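Local coordinates for protein N-methyltransferase (Streptoalloteichus sp. ATCC 53650, PDB 5BSZ) that probably transfers a methyl group from S-adenosylmethionine to the amine of a deoxysugar in the kedarcidin pathway, at residues A[51-56]-A[110-115]; A[71-76]-A[93-98]; A[184-189]-A[203-208]. All blocks are in the same frame, centred on the assembly; numbering follows the deposited sequence.

Contact 1 of 3, residues A[51-56]-A[110-115]. With SAH (S-adenosyl-L-homocysteine), chain B.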
loop_
_atom_site.group_PDB
_atom_site.type_symbol
_atom_site.label_atom_id
_atom_site.label_comp_id
_atom_site.label_asym_id
_atom_site.label_seq_id
_atom_site.Cartn_x
_atom_site.Cartn_y
_atom_site.Cartn_z
ATOM N N LEU A 51 2.411 -25.328 -35.947
ATOM C CA LEU A 51 3.175 -24.921 -34.735
ATOM C C LEU A 51 2.227 -24.606 -33.585
ATOM O O LEU A 51 1.203 -23.903 -33.752
ATOM C CB LEU A 51 4.043 -23.704 -35.038
ATOM C CG LEU A 51 4.905 -23.210 -33.849
ATOM C CD1 LEU A 51 6.264 -22.758 -34.322
ATOM C CD2 LEU A 51 4.225 -22.095 -33.099
ATOM N N LEU A 52 2.578 -25.120 -32.408
ATOM C CA LEU A 52 1.938 -24.731 -31.161
ATOM C C LEU A 52 2.875 -23.956 -30.208
ATOM O O LEU A 52 3.983 -24.403 -29.953
ATOM C CB LEU A 52 1.446 -25.985 -30.470
ATOM C CG LEU A 52 0.953 -25.789 -29.035
ATOM C CD1 LEU A 52 -0.402 -25.110 -29.004
ATOM C CD2 LEU A 52 0.898 -27.023 -28.185
ATOM N N ASP A 53 2.458 -22.758 -29.795
ATOM C CA ASP A 53 3.199 -21.925 -28.832
ATOM C C ASP A 53 2.522 -21.996 -27.459
ATOM O O ASP A 53 1.375 -21.560 -27.245
ATOM C CB ASP A 53 3.351 -20.496 -29.345
ATOM C CG ASP A 53 4.216 -19.599 -28.435
ATOM O OD1 ASP A 53 5.077 -20.164 -27.714
ATOM O OD2 ASP A 53 4.017 -18.353 -28.471
ATOM N N VAL A 54 3.250 -22.594 -26.518
ATOM C CA VAL A 54 2.773 -22.911 -25.174
ATOM C C VAL A 54 3.184 -21.797 -24.195
ATOM O O VAL A 54 4.356 -21.449 -24.110
ATOM C CB VAL A 54 3.322 -24.259 -24.690
ATOM C CG1 VAL A 54 2.866 -24.559 -23.279
ATOM C CG2 VAL A 54 2.909 -25.366 -25.657
ATOM N N ALA A 55 2.182 -21.257 -23.489
ATOM C CA ALA A 55 2.276 -20.022 -22.688
ATOM C C ALA A 55 2.585 -18.830 -23.552
ATOM O O ALA A 55 3.527 -18.098 -23.288
ATOM C CB ALA A 55 3.253 -20.152 -21.513
ATOM N N CYS A 56 1.715 -18.632 -24.545
ATOM C CA CYS A 56 1.940 -17.713 -25.624
ATOM C C CYS A 56 1.690 -16.221 -25.250
ATOM O O CYS A 56 1.971 -15.347 -26.038
ATOM C CB CYS A 56 1.110 -18.157 -26.820
ATOM S SG CYS A 56 -0.685 -18.012 -26.558
ATOM N N ALA A 110 5.926 -28.530 -34.991
ATOM C CA ALA A 110 6.789 -27.901 -33.949
ATOM C C ALA A 110 5.974 -27.452 -32.732
ATOM O O ALA A 110 4.804 -27.026 -32.842
ATOM C CB ALA A 110 7.467 -26.685 -34.524
ATOM N N VAL A 111 6.601 -27.548 -31.565
ATOM C CA VAL A 111 6.036 -26.977 -30.327
ATOM C C VAL A 111 7.120 -26.064 -29.701
ATOM O O VAL A 111 8.305 -26.447 -29.542
ATOM C CB VAL A 111 5.579 -28.085 -29.359
ATOM C CG1 VAL A 111 5.088 -27.525 -28.024
ATOM C CG2 VAL A 111 4.454 -28.966 -29.941
ATOM N N CYS A 112 6.726 -24.852 -29.323
ATOM C CA CYS A 112 7.682 -23.998 -28.625
ATOM C C CYS A 112 7.135 -23.466 -27.310
ATOM O O CYS A 112 5.913 -23.369 -27.079
ATOM C CB CYS A 112 8.205 -22.883 -29.537
ATOM S SG CYS A 112 6.937 -21.738 -30.132
ATOM N N CYS A 113 8.063 -23.108 -26.427
ATOM C CA CYS A 113 7.712 -22.407 -25.204
ATOM C C CYS A 113 8.814 -21.370 -24.964
ATOM O O CYS A 113 9.987 -21.744 -24.783
ATOM C CB CYS A 113 7.670 -23.438 -24.090
ATOM S SG CYS A 113 7.197 -22.759 -22.479
ATOM N N LEU A 114 8.448 -20.101 -25.017
ATOM C CA LEU A 114 9.434 -19.053 -25.211
ATOM C C LEU A 114 9.620 -18.170 -23.973
ATOM O O LEU A 114 8.775 -18.155 -23.086
ATOM C CB LEU A 114 9.030 -18.193 -26.402
ATOM C CG LEU A 114 8.955 -18.951 -27.724
ATOM C CD1 LEU A 114 8.528 -18.018 -28.836
ATOM C CD2 LEU A 114 10.288 -19.590 -28.075
ATOM N N THR A 115 10.706 -17.400 -23.994
ATOM C CA THR A 115 11.078 -16.415 -22.989
ATOM C C THR A 115 11.094 -16.915 -21.560
ATOM O O THR A 115 10.711 -16.216 -20.643
ATOM C CB THR A 115 10.228 -15.146 -23.143
ATOM O OG1 THR A 115 8.872 -15.434 -22.824
ATOM C CG2 THR A 115 10.223 -14.791 -24.528
HETATM N N SAH B . 5.865 -16.847 -24.216
HETATM C CA SAH B . 5.300 -15.470 -23.959
HETATM C CB SAH B . 4.734 -15.267 -22.537
HETATM C CG SAH B . 5.481 -14.486 -21.483
HETATM S SD SAH B . 4.734 -14.278 -19.902
HETATM C C SAH B . 6.368 -14.523 -24.421
HETATM O O SAH B . 7.505 -14.861 -24.724
HETATM O OXT SAH B . 6.062 -13.393 -24.651
HETATM C "C5'" SAH B . 4.484 -15.910 -19.257
HETATM C "C4'" SAH B . 3.076 -16.407 -19.641
HETATM O "O4'" SAH B . 2.876 -17.758 -19.184
HETATM C "C3'" SAH B . 1.957 -15.613 -18.974
HETATM O "O3'" SAH B . 1.124 -15.103 -20.012
HETATM C "C2'" SAH B . 1.150 -16.576 -18.118
HETATM O "O2'" SAH B . -0.276 -16.317 -18.175
HETATM C "C1'" SAH B . 1.548 -17.904 -18.708
HETATM N N9 SAH B . 1.482 -19.049 -17.780
HETATM C C8 SAH B . 1.871 -19.086 -16.471
HETATM N N7 SAH B . 1.633 -20.309 -15.945
HETATM C C5 SAH B . 1.049 -21.041 -16.929
HETATM C C6 SAH B . 0.533 -22.404 -17.026
HETATM N N6 SAH B . 0.639 -23.155 -15.915
HETATM N N1 SAH B . 0.040 -22.797 -18.223
HETATM C C2 SAH B . -0.059 -21.982 -19.278
HETATM N N3 SAH B . 0.394 -20.716 -19.279
HETATM C C4 SAH B . 0.949 -20.215 -18.150
HETATM O O HOH W 1 5.803 -19.487 -25.365
#
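Asp53 and Cys112 lie in register on neighbouring parallel strands of a Rossmann-like methyltransferase sheet, and the aspartate illustrates how one side chain, through a water, can bridge two strands where they separate just before the ligand. Asp53 CB touches Cys112 SG at 3.9 Å, and the sulfur stays equally near Asp53 CG and comes within 3.4 Å of Asp53 OD1. With CG turned anti to the backbone N (chi1 -175°), the carboxylate is carried beside the chain's own carbonyl carbon, and Asp53 OD1 reaches a water 2.6 Å away. That water lies nearly as close to Val54 O and accepts the N-H of Leu114 (2.7 Å from Leu114 N), spanning the point where the strands part. Before it, Val54 N gives Cys112 O a nearly straight bond of 2.8 Å. Past it, the ligand's amino N donates to Ala55 O at 2.8 Å and only weakly to Leu114 O. On the other face, Val54 CG2 meets Val111 CG1 at 3.9 Å. Strand 50-54 runs between strands 71-76 and 110-113; helices 30-44 and 60-65 cover the face of Leu51 and Asp53, while Met134 of helix 124-135 packs on Val54 and Val111.

Contact 2 of 3, residues A[71-76]-A[93-98]. With SAH (S-adenosyl-L-homocysteine), chain B.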
loop_
_atom_site.group_PDB
_atom_site.type_symbol
_atom_site.label_atom_id
_atom_site.label_comp_id
_atom_site.label_asym_id
_atom_site.label_seq_id
_atom_site.Cartn_x
_atom_site.Cartn_y
_atom_site.Cartn_z
ATOM N N ASP A 71 -0.719 -23.189 -39.943
ATOM C CA ASP A 71 -1.671 -24.002 -39.139
ATOM C C ASP A 71 -1.112 -23.954 -37.687
ATOM O O ASP A 71 -0.310 -24.793 -37.269
ATOM C CB ASP A 71 -1.749 -25.413 -39.731
ATOM C CG ASP A 71 -2.465 -26.437 -38.864
ATOM O OD1 ASP A 71 -3.315 -26.067 -38.030
ATOM O OD2 ASP A 71 -2.160 -27.661 -39.002
ATOM N N ALA A 72 -1.556 -22.949 -36.935
ATOM C CA ALA A 72 -0.921 -22.626 -35.639
ATOM C C ALA A 72 -1.945 -22.623 -34.517
ATOM O O ALA A 72 -3.173 -22.491 -34.753
ATOM C CB ALA A 72 -0.246 -21.260 -35.723
ATOM N N ALA A 73 -1.436 -22.712 -33.285
ATOM C CA ALA A 73 -2.281 -22.593 -32.101
ATOM C C ALA A 73 -1.471 -22.081 -30.924
ATOM O O ALA A 73 -0.227 -22.132 -30.934
ATOM C CB ALA A 73 -2.938 -23.910 -31.698
ATOM N N GLY A 74 -2.208 -21.614 -29.923
ATOM C CA GLY A 74 -1.576 -21.231 -28.642
ATOM C C GLY A 74 -2.182 -21.945 -27.458
ATOM O O GLY A 74 -3.323 -22.437 -27.529
ATOM N N VAL A 75 -1.445 -21.969 -26.342
ATOM C CA VAL A 75 -1.963 -22.422 -25.061
ATOM C C VAL A 75 -1.625 -21.308 -24.081
ATOM O O VAL A 75 -0.478 -20.798 -24.097
ATOM C CB VAL A 75 -1.303 -23.736 -24.618
ATOM C CG1 VAL A 75 -1.389 -23.949 -23.121
ATOM C CG2 VAL A 75 -1.948 -24.916 -25.341
ATOM N N GLU A 76 -2.621 -20.897 -23.298
ATOM C CA GLU A 76 -2.421 -19.814 -22.291
ATOM C C GLU A 76 -3.379 -20.072 -21.119
ATOM O O GLU A 76 -4.574 -20.287 -21.347
ATOM C CB GLU A 76 -2.764 -18.504 -22.973
ATOM C CG GLU A 76 -2.204 -17.187 -22.506
ATOM C CD GLU A 76 -1.178 -17.182 -21.404
ATOM O OE1 GLU A 76 -0.004 -16.974 -21.702
ATOM O OE2 GLU A 76 -1.609 -17.290 -20.241
ATOM N N PRO A 93 -6.569 -20.761 -33.014
ATOM C CA PRO A 93 -7.173 -20.934 -31.724
ATOM C C PRO A 93 -6.096 -20.748 -30.642
ATOM O O PRO A 93 -4.956 -21.178 -30.839
ATOM C CB PRO A 93 -7.663 -22.360 -31.756
ATOM C CG PRO A 93 -6.781 -23.064 -32.740
ATOM C CD PRO A 93 -6.438 -22.028 -33.761
ATOM N N VAL A 94 -6.503 -20.127 -29.545
ATOM C CA VAL A 94 -5.744 -20.084 -28.302
ATOM C C VAL A 94 -6.571 -20.737 -27.234
ATOM O O VAL A 94 -7.676 -20.285 -26.882
ATOM C CB VAL A 94 -5.382 -18.642 -27.958
ATOM C CG1 VAL A 94 -4.373 -18.630 -26.813
ATOM C CG2 VAL A 94 -4.741 -17.964 -29.164
ATOM N N HIS A 95 -6.032 -21.832 -26.726
ATOM C CA HIS A 95 -6.747 -22.673 -25.789
ATOM C C HIS A 95 -6.372 -22.279 -24.342
ATOM O O HIS A 95 -5.202 -22.032 -24.042
ATOM C CB HIS A 95 -6.288 -24.113 -25.988
ATOM C CG HIS A 95 -6.458 -24.622 -27.379
ATOM N ND1 HIS A 95 -7.654 -25.152 -27.827
ATOM C CD2 HIS A 95 -5.572 -24.771 -28.397
ATOM C CE1 HIS A 95 -7.505 -25.574 -29.072
ATOM N NE2 HIS A 95 -6.258 -25.334 -29.449
ATOM N N GLN A 96 -7.354 -22.244 -23.455
ATOM C CA GLN A 96 -7.109 -22.051 -22.043
ATOM C C GLN A 96 -6.712 -23.369 -21.431
ATOM O O GLN A 96 -7.531 -24.277 -21.357
ATOM C CB GLN A 96 -8.350 -21.484 -21.349
ATOM C CG GLN A 96 -7.970 -21.131 -19.932
ATOM C CD GLN A 96 -9.100 -20.748 -19.004
ATOM O OE1 GLN A 96 -10.241 -21.150 -19.164
ATOM N NE2 GLN A 96 -8.751 -20.010 -17.970
ATOM N N ALA A 97 -5.430 -23.531 -21.118
ATOM C CA ALA A 97 -4.946 -24.758 -20.525
ATOM C C ALA A 97 -3.625 -24.558 -19.817
ATOM O O ALA A 97 -2.944 -23.537 -19.981
ATOM C CB ALA A 97 -4.808 -25.873 -21.541
ATOM N N ASP A 98 -3.368 -25.543 -18.964
ATOM C CA ASP A 98 -2.200 -25.634 -18.115
ATOM C C ASP A 98 -1.077 -26.350 -18.865
ATOM O O ASP A 98 -1.184 -27.530 -19.254
ATOM C CB ASP A 98 -2.567 -26.375 -16.839
ATOM C CG ASP A 98 -1.422 -26.444 -15.850
ATOM O OD1 ASP A 98 -0.310 -25.870 -16.080
ATOM O OD2 ASP A 98 -1.639 -27.221 -14.900
HETATM N N SAH B . 5.865 -16.847 -24.216
HETATM C CA SAH B . 5.300 -15.470 -23.959
HETATM C CB SAH B . 4.734 -15.267 -22.537
HETATM C CG SAH B . 5.481 -14.486 -21.483
HETATM S SD SAH B . 4.734 -14.278 -19.902
HETATM C C SAH B . 6.368 -14.523 -24.421
HETATM O O SAH B . 7.505 -14.861 -24.724
HETATM O OXT SAH B . 6.062 -13.393 -24.651
HETATM C "C5'" SAH B . 4.484 -15.910 -19.257
HETATM C "C4'" SAH B . 3.076 -16.407 -19.641
HETATM O "O4'" SAH B . 2.876 -17.758 -19.184
HETATM C "C3'" SAH B . 1.957 -15.613 -18.974
HETATM O "O3'" SAH B . 1.124 -15.103 -20.012
HETATM C "C2'" SAH B . 1.150 -16.576 -18.118
HETATM O "O2'" SAH B . -0.276 -16.317 -18.175
HETATM C "C1'" SAH B . 1.548 -17.904 -18.708
HETATM N N9 SAH B . 1.482 -19.049 -17.780
HETATM C C8 SAH B . 1.871 -19.086 -16.471
HETATM N N7 SAH B . 1.633 -20.309 -15.945
HETATM C C5 SAH B . 1.049 -21.041 -16.929
HETATM C C6 SAH B . 0.533 -22.404 -17.026
HETATM N N6 SAH B . 0.639 -23.155 -15.915
HETATM N N1 SAH B . 0.040 -22.797 -18.223
HETATM C C2 SAH B . -0.059 -21.982 -19.278
HETATM N N3 SAH B . 0.394 -20.716 -19.279
HETATM C C4 SAH B . 0.949 -20.215 -18.150
#
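Glu76 OE2 is gripped twice, by the ligand's O2' hydroxyl at 2.6 Å and by the backbone N-H of Ser78, while the body of the same residue pairs with strand 94-96. Strand 71-76, the first of a beta-alpha-beta unit and the second strand of the Rossmann-like domain, is joined by helix 79-88 to strand 94-96; an acidic residue at the C-terminal end of this second strand that takes the ribose diol is a hallmark of class I methyltransferases. The other carboxylate oxygen, Glu76 OE1, accepts the ligand's O3' at 2.8 Å and also the N-H of Gly57, so each oxygen serves one hydroxyl and one main-chain donor, an arrangement that should hold the group's rotation. The side chain bends sharply at chi2 (5°), which swings the carboxylate to the sugar while its CB stays near CG1 of Val94.

The strands themselves are parallel and held by their main chains. His95 N donates almost straight to Gly74 O at 2.9 Å, although it stands above that carbonyl's plane, and Glu76 N then reaches His95 O. The imidazole of His95 meets the same Gly74 O with its edge, CD2 lying 3.4 Å from the oxygen. On this face of the sheet, beyond His95, Val75 CG1 rests against Ala97, 4.2 Å from its CB. The final main-chain link, Ala97 N to Glu76 O, is weak as the chains diverge toward the adenine. There Ala97 O lies 3.4 Å from the ligand's C2, and Asp98 OD1, which also accepts the N-H of Phe100, receives the ligand's N6 at 2.9 Å along a nearly straight N-H line (175°).

Contact 3 of 3, residues A[184-189]-A[203-208]. With EDO (1,2-ethanediol), chain C.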
loop_
_atom_site.group_PDB
_atom_site.type_symbol
_atom_site.label_atom_id
_atom_site.label_comp_id
_atom_site.label_asym_id
_atom_site.label_seq_id
_atom_site.Cartn_x
_atom_site.Cartn_y
_atom_site.Cartn_z
ATOM N N VAL A 184 15.790 -20.422 -7.050
ATOM C CA VAL A 184 14.708 -19.587 -7.580
ATOM C C VAL A 184 15.165 -18.172 -7.821
ATOM O O VAL A 184 15.980 -17.636 -7.071
ATOM C CB VAL A 184 13.484 -19.688 -6.612
ATOM C CG1 VAL A 184 12.510 -18.509 -6.648
ATOM C CG2 VAL A 184 12.802 -20.993 -6.837
ATOM N N SER A 185 14.788 -17.557 -8.937
ATOM C CA SER A 185 14.928 -16.101 -9.069
ATOM C C SER A 185 13.542 -15.476 -8.778
ATOM O O SER A 185 12.508 -15.992 -9.190
ATOM C CB SER A 185 15.463 -15.696 -10.425
ATOM O OG SER A 185 14.667 -16.169 -11.522
ATOM N N ARG A 186 13.538 -14.461 -7.933
ATOM C CA ARG A 186 12.352 -13.757 -7.527
ATOM C C ARG A 186 12.332 -12.386 -8.131
ATOM O O ARG A 186 13.273 -11.585 -7.981
ATOM C CB ARG A 186 12.296 -13.660 -6.009
ATOM C CG ARG A 186 11.084 -12.916 -5.485
ATOM C CD ARG A 186 10.790 -13.350 -4.054
ATOM N NE ARG A 186 10.263 -14.720 -3.986
ATOM C CZ ARG A 186 9.936 -15.334 -2.872
ATOM N NH1 ARG A 186 10.080 -14.713 -1.709
ATOM N NH2 ARG A 186 9.378 -16.521 -2.908
ATOM N N HIS A 187 11.261 -12.126 -8.857
ATOM C CA HIS A 187 11.138 -10.930 -9.692
ATOM C C HIS A 187 10.065 -9.988 -9.156
ATOM O O HIS A 187 8.884 -10.356 -9.002
ATOM C CB HIS A 187 10.813 -11.362 -11.154
ATOM C CG HIS A 187 11.903 -12.188 -11.732
ATOM N ND1 HIS A 187 12.893 -11.657 -12.534
ATOM C CD2 HIS A 187 12.212 -13.497 -11.561
ATOM C CE1 HIS A 187 13.766 -12.605 -12.827
ATOM N NE2 HIS A 187 13.381 -13.727 -12.242
ATOM N N GLU A 188 10.467 -8.769 -8.809
ATOM C CA GLU A 188 9.480 -7.764 -8.357
ATOM C C GLU A 188 9.298 -6.691 -9.411
ATOM O O GLU A 188 10.303 -6.150 -9.912
ATOM C CB GLU A 188 10.004 -7.066 -7.147
ATOM C CG GLU A 188 10.113 -7.870 -5.916
ATOM C CD GLU A 188 11.004 -7.212 -4.882
ATOM O OE1 GLU A 188 12.250 -7.198 -5.065
ATOM O OE2 GLU A 188 10.443 -6.735 -3.873
ATOM N N ALA A 189 8.053 -6.394 -9.768
ATOM C CA ALA A 189 7.746 -5.345 -10.743
ATOM C C ALA A 189 6.724 -4.389 -10.094
ATOM O O ALA A 189 5.725 -4.842 -9.566
ATOM C CB ALA A 189 7.115 -5.941 -12.008
ATOM N N SER A 203 1.654 -3.822 -8.188
ATOM C CA SER A 203 2.859 -4.592 -7.991
ATOM C C SER A 203 2.610 -6.086 -8.175
ATOM O O SER A 203 1.483 -6.555 -7.995
ATOM C CB SER A 203 3.466 -4.278 -6.660
ATOM O OG SER A 203 2.698 -4.850 -5.665
ATOM N N GLN A 204 3.682 -6.775 -8.546
ATOM C CA GLN A 204 3.669 -8.225 -8.733
ATOM C C GLN A 204 5.033 -8.825 -8.328
ATOM O O GLN A 204 6.101 -8.242 -8.567
ATOM C CB GLN A 204 3.333 -8.517 -10.196
ATOM C CG GLN A 204 3.270 -10.008 -10.498
ATOM C CD GLN A 204 2.755 -10.340 -11.891
ATOM O OE1 GLN A 204 3.522 -10.724 -12.767
ATOM N NE2 GLN A 204 1.461 -10.211 -12.089
ATOM N N VAL A 205 4.982 -9.987 -7.699
ATOM C CA VAL A 205 6.149 -10.745 -7.324
ATOM C C VAL A 205 5.960 -12.155 -7.906
ATOM O O VAL A 205 4.939 -12.801 -7.695
ATOM C CB VAL A 205 6.368 -10.857 -5.820
ATOM C CG1 VAL A 205 7.731 -11.495 -5.551
ATOM C CG2 VAL A 205 6.345 -9.516 -5.151
ATOM N N GLN A 206 6.954 -12.596 -8.660
ATOM C CA GLN A 206 6.882 -13.895 -9.305
ATOM C C GLN A 206 8.241 -14.585 -9.225
ATOM O O GLN A 206 9.296 -13.957 -9.353
ATOM C CB GLN A 206 6.338 -13.793 -10.738
ATOM C CG GLN A 206 7.360 -13.607 -11.859
ATOM C CD GLN A 206 6.753 -13.422 -13.254
ATOM O OE1 GLN A 206 6.300 -12.333 -13.622
ATOM N NE2 GLN A 206 6.804 -14.469 -14.059
ATOM N N ASP A 207 8.176 -15.888 -8.993
ATOM C CA ASP A 207 9.342 -16.771 -8.932
ATOM C C ASP A 207 9.483 -17.550 -10.252
ATOM O O ASP A 207 8.486 -17.976 -10.835
ATOM C CB ASP A 207 9.142 -17.736 -7.771
ATOM C CG ASP A 207 9.322 -17.099 -6.376
ATOM O OD1 ASP A 207 9.938 -16.043 -6.307
ATOM O OD2 ASP A 207 8.924 -17.747 -5.374
ATOM N N LEU A 208 10.732 -17.780 -10.672
ATOM C CA LEU A 208 11.093 -18.735 -11.700
ATOM C C LEU A 208 12.221 -19.629 -11.199
ATOM O O LEU A 208 13.140 -19.134 -10.510
ATOM C CB LEU A 208 11.579 -17.945 -12.910
ATOM C CG LEU A 208 10.550 -17.047 -13.636
ATOM C CD1 LEU A 208 11.202 -16.119 -14.621
ATOM C CD2 LEU A 208 9.494 -17.899 -14.340
HETATM C C1 EDO C . 5.551 -16.155 -4.434
HETATM O O1 EDO C . 6.102 -17.334 -5.070
HETATM C C2 EDO C . 5.387 -16.244 -2.899
HETATM O O2 EDO C . 5.517 -17.552 -2.311
#
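Arg186 and Asp207 lie side by side across a beta hairpin, pointing the same way from a non-hydrogen-bonded pair of the four-stranded antiparallel sheet. Their flat groups are nearly coplanar, the planes only 5° apart, and the guanidinium meets the carboxylate side-on: Arg186 NE donates to Asp207 OD1 at 2.7 Å and Arg186 NH2 to Asp207 OD2 at 2.8 Å. Both bonds are close to straight, and both oxygens use their syn lone pairs, the classic bidentate salt bridge. A bend of the arginine chain at chi3 (-71°) brings the guanidinium edge-on alongside the carboxylate, and the CG before that bend packs on Val205 CG1 at 3.6 Å, the two side chains crossing obliquely. Val184 CG1 covers the aspartate from the other strand. With an alanine here in place of Arg186, the carboxylate of Asp207 would lose both guanidinium bonds and is likely to turn more freely. The arginine is also a joint of the assembly, since its NH1 binds Met3 O of the third subunit and forms a salt bridge with Asp13 of the fourth.

The opposite face of the hairpin carries Ser185, His187 and Leu208, and here the orientation changes. The His187 and Leu208 side chains cross at about a right angle, with Leu208 CD1 4.0 Å from His187 NE2. Ser185 OG lies in the plane of the imidazole at its edge, 2.9 Å from His187 NE2, and is hydrogen-bonded to Trp149 NE1 as well, an arrangement that should steady the ring, which belongs to the thymidine pocket. Main-chain bonds join the strands beneath, among them His187 N to Gln206 O at 2.7 Å, and that same Gln206 O touches the ring edge.

How the contacts relate
Contacts 1 and 2 belong to one sheet, with strands 50-54 and 71-76 as neighbours; their centres are 9 Å apart, and Leu51 O and Ala73 N come within 2.9 Å of each other. Along the chain contact 2 is nested inside the loop closed by contact 1, and both bring residues at the C-terminal ends of parallel strands to the bound S-adenosyl-L-homocysteine. Contact 3 follows later in the chain, in a separate antiparallel sheet, about 22 Å from contact 1 and 25 Å from contact 2 between centres. It touches neither, and its sheet continues into another subunit. The antiparallel sheet thus supplies part of the thymidine pocket, through His187, while the parallel strands serve the S-adenosyl-L-homocysteine site.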